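PDB 2FSR: acetyltransferase from Agrobacterium tumefaciens, which probably transfers an acetyl group from acetyl-coenzyme A to an acceptor amine, as a member of the GNAT family of acetyltransferases. Local coordinates for residues E33-R38 against E97-I102. Residues are numbered along the deposited sequence; the frame is centred on the assembly and turned at random. Where two conformers were deposited one is given.
Sequences ERLTLR and ECIGQI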
ATOM      1  N   GLU A  33      -2.782  11.571 -11.561  0.60 13.63           N
ATOM      2  CA  GLU A  33      -2.897  11.873 -12.983  0.60 14.16           C
ATOM      3  C   GLU A  33      -3.804  10.845 -13.651  0.60 13.01           C
ATOM      4  O   GLU A  33      -4.774  11.207 -14.326  0.60 12.81           O
ATOM      5  CB  GLU A  33      -1.510  11.864 -13.615  0.60 14.00           C
ATOM      6  CG  GLU A  33      -1.479  11.948 -15.141  0.60 16.38           C
ATOM      7  CD  GLU A  33      -0.055  11.923 -15.667  0.60 16.89           C
ATOM      8  OE1 GLU A  33       0.775  12.729 -15.187  0.60 23.07           O
ATOM      9  OE2 GLU A  33       0.238  11.093 -16.553  0.60 21.65           O
ATOM     10  N   ARG A  34      -3.505   9.567 -13.413  1.00 12.05           N
ATOM     11  CA  ARG A  34      -4.160   8.473 -14.123  1.00 11.58           C
ATOM     12  C   ARG A  34      -5.022   7.579 -13.241  1.00 11.63           C
ATOM     13  O   ARG A  34      -5.730   6.712 -13.750  1.00 12.61           O
ATOM     14  CB  ARG A  34      -3.109   7.612 -14.836  1.00 11.12           C
ATOM     15  CG  ARG A  34      -2.349   8.378 -15.923  1.00 12.04           C
ATOM     16  CD  ARG A  34      -1.318   7.507 -16.580  1.00 13.36           C
ATOM     17  NE  ARG A  34      -0.295   7.096 -15.616  1.00 13.46           N
ATOM     18  CZ  ARG A  34       0.685   6.233 -15.868  1.00 13.98           C
ATOM     19  NH1 ARG A  34       0.812   5.670 -17.074  1.00 14.63           N
ATOM     20  NH2 ARG A  34       1.533   5.924 -14.903  1.00 13.54           N
ATOM     21  N   LEU A  35      -4.946   7.765 -11.919  1.00 10.63           N
ATOM     22  CA  LEU A  35      -5.530   6.772 -10.999  1.00 10.39           C
ATOM     23  C   LEU A  35      -6.467   7.361  -9.967  1.00 10.61           C
ATOM     24  O   LEU A  35      -6.388   8.543  -9.635  1.00 11.38           O
ATOM     25  CB  LEU A  35      -4.421   6.012 -10.254  1.00  9.66           C
ATOM     26  CG  LEU A  35      -3.259   5.442 -11.084  1.00  9.68           C
ATOM     27  CD1 LEU A  35      -2.104   5.021 -10.175  1.00  9.77           C
ATOM     28  CD2 LEU A  35      -3.762   4.308 -11.986  1.00 10.96           C
ATOM     29  N   THR A  36      -7.351   6.514  -9.466  1.00  9.93           N
ATOM     30  CA  THR A  36      -8.170   6.857  -8.298  1.00 10.16           C
ATOM     31  C   THR A  36      -7.795   5.841  -7.218  1.00  9.83           C
ATOM     32  O   THR A  36      -7.792   4.623  -7.476  1.00 10.75           O
ATOM     33  CB  THR A  36      -9.679   6.797  -8.607  1.00 10.60           C
ATOM     34  OG1 THR A  36      -9.997   7.784  -9.607  1.00 12.36           O
ATOM     35  CG2 THR A  36     -10.514   7.092  -7.350  1.00 11.85           C
ATOM     36  N   LEU A  37      -7.419   6.341  -6.035  1.00  9.51           N
ATOM     37  CA  LEU A  37      -6.986   5.476  -4.930  1.00  9.18           C
ATOM     38  C   LEU A  37      -8.071   5.556  -3.887  1.00  9.16           C
ATOM     39  O   LEU A  37      -8.234   6.603  -3.269  1.00 10.10           O
ATOM     40  CB  LEU A  37      -5.639   5.955  -4.363  1.00  8.56           C
ATOM     41  CG  LEU A  37      -4.559   6.270  -5.408  1.00  9.96           C
ATOM     42  CD1 LEU A  37      -3.268   6.679  -4.728  1.00 10.37           C
ATOM     43  CD2 LEU A  37      -4.310   5.098  -6.348  1.00 10.24           C
ATOM     44  N   ARG A  38      -8.829   4.478  -3.707  1.00  8.72           N
ATOM     45  CA  ARG A  38     -10.083   4.586  -2.951  1.00  8.74           C
ATOM     46  C   ARG A  38     -10.275   3.462  -1.926  1.00  8.47           C
ATOM     47  O   ARG A  38      -9.544   2.473  -1.924  1.00  8.10           O
ATOM     48  CB  ARG A  38     -11.300   4.669  -3.887  1.00  9.96           C
ATOM     49  CG  ARG A  38     -11.288   3.648  -5.000  1.00 12.58           C
ATOM     50  CD  ARG A  38     -12.122   2.465  -4.670  1.00 12.98           C
ATOM     51  NE  ARG A  38     -12.024   1.419  -5.695  1.00 12.65           N
ATOM     52  CZ  ARG A  38     -12.187   0.132  -5.437  1.00 12.30           C
ATOM     53  NH1 ARG A  38     -12.489  -0.261  -4.198  1.00 10.99           N
ATOM     54  NH2 ARG A  38     -12.042  -0.763  -6.404  1.00 11.58           N
ATOM     55  N   GLU A  97     -12.159   0.509 -13.112  1.00 16.62           N
ATOM     56  CA  GLU A  97     -11.414  -0.735 -13.314  1.00 14.14           C
ATOM     57  C   GLU A  97     -10.281  -0.844 -12.285  1.00 12.71           C
ATOM     58  O   GLU A  97      -9.326  -0.062 -12.302  1.00 11.94           O
ATOM     59  CB  GLU A  97     -10.846  -0.842 -14.718  1.00 14.82           C
ATOM     60  CG  GLU A  97     -10.099  -2.146 -14.952  1.00 16.11           C
ATOM     61  CD  GLU A  97      -9.427  -2.227 -16.310  1.00 19.24           C
ATOM     62  OE1 GLU A  97      -9.617  -1.303 -17.139  1.00 19.18           O
ATOM     63  OE2 GLU A  97      -8.695  -3.219 -16.538  1.00 21.15           O
ATOM     64  N   CYS A  98     -10.403  -1.841 -11.419  1.00 10.81           N
ATOM     65  CA  CYS A  98      -9.454  -2.036 -10.316  1.00 10.34           C
ATOM     66  C   CYS A  98      -8.251  -2.858 -10.732  1.00 10.63           C
ATOM     67  O   CYS A  98      -8.390  -4.000 -11.198  1.00 10.97           O
ATOM     68  CB  CYS A  98     -10.167  -2.677  -9.127  1.00 10.52           C
ATOM     69  SG  CYS A  98      -9.105  -2.822  -7.688  1.00 10.25           S
ATOM     70  N   ILE A  99      -7.065  -2.273 -10.534  1.00  9.40           N
ATOM     71  CA  ILE A  99      -5.827  -2.835 -11.067  1.00  8.89           C
ATOM     72  C   ILE A  99      -4.801  -3.206  -9.999  1.00  8.81           C
ATOM     73  O   ILE A  99      -3.746  -3.716 -10.323  1.00  9.52           O
ATOM     74  CB  ILE A  99      -5.172  -1.895 -12.120  1.00  9.19           C
ATOM     75  CG1 ILE A  99      -4.751  -0.568 -11.492  1.00  8.08           C
ATOM     76  CG2 ILE A  99      -6.166  -1.651 -13.283  1.00  9.86           C
ATOM     77  CD1 ILE A  99      -3.697   0.195 -12.286  1.00 10.32           C
ATOM     78  N   GLY A 100      -5.100  -2.926  -8.730  1.00  7.69           N
ATOM     79  CA  GLY A 100      -4.168  -3.311  -7.669  1.00  7.42           C
ATOM     80  C   GLY A 100      -4.423  -2.534  -6.393  1.00  6.86           C
ATOM     81  O   GLY A 100      -5.538  -2.122  -6.155  1.00  6.91           O
ATOM     82  N   GLN A 101      -3.378  -2.363  -5.587  1.00  7.24           N
ATOM     83  CA  GLN A 101      -3.555  -1.816  -4.247  1.00  7.72           C
ATOM     84  C   GLN A 101      -2.268  -1.131  -3.818  1.00  7.46           C
ATOM     85  O   GLN A 101      -1.160  -1.575  -4.163  1.00  8.07           O
ATOM     86  CB  GLN A 101      -3.910  -2.941  -3.279  1.00  8.23           C
ATOM     87  CG  GLN A 101      -4.245  -2.464  -1.862  1.00  8.64           C
ATOM     88  CD  GLN A 101      -4.171  -3.597  -0.866  1.00  9.69           C
ATOM     89  OE1 GLN A 101      -3.091  -4.118  -0.610  1.00 12.12           O
ATOM     90  NE2 GLN A 101      -5.330  -4.009  -0.322  1.00  8.70           N
ATOM     91  N   ILE A 102      -2.443  -0.058  -3.049  1.00  7.52           N
ATOM     92  CA  ILE A 102      -1.345   0.667  -2.412  1.00  7.82           C
ATOM     93  C   ILE A 102      -1.700   0.853  -0.937  1.00  7.30           C
ATOM     94  O   ILE A 102      -2.876   1.018  -0.612  1.00  7.76           O
ATOM     95  CB  ILE A 102      -1.116   2.055  -3.101  1.00  7.97           C
ATOM     96  CG1 ILE A 102       0.141   2.752  -2.561  1.00 10.16           C
ATOM     97  CG2 ILE A 102      -2.344   2.962  -2.954  1.00  8.84           C
ATOM     98  CD1 ILE A 102       1.440   2.147  -2.973  1.00 12.14           C
TER
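L35 and I99 meet methyl to methyl, CD2 of the leucine 4.1 Å from CD1 of the isoleucine, and the two side chains cross at about a right angle. Each reaches the other by its end: I99 holds CG1 between its backbone N and carbonyl carbon (chi1 64°), and from there CD1 extends over to the leucine. Farther along, L37 points its CB at the other strand and sets CD1 4.2 Å from I102 CG2. I102 touches with this short branch, because chi1 of -173° places CG1 anti to the backbone N and leads the longer arm away from L37.

On the other face of the sheet R38 folds back partway along its chain and brings its guanidinium to C98. R38 NH2 lies 3.8 Å from C98 SG; the sulfur approaches the guanidinium obliquely, and the two simply pack. Salt bridges from NE to D91 and NH1 to D44 help fix the group.

The contact joins next-but-one strands of the central antiparallel sheet in a GNAT-type alpha/beta fold. Strand 87-92 runs between them, bonding to R38 through M89 and to I99 through I90, and I99 and G100 form a classic beta bulge opposite I90. The axes of the short segments come within 8.3 Å, and side chains bridge the gap. Their N-to-C directions differ by 54°. Helix 128-143 packs on the leucine-isoleucine face, with E131 against L35 and Y128 against I99, while L115 and W117 of strand 114-119 adjoin I102.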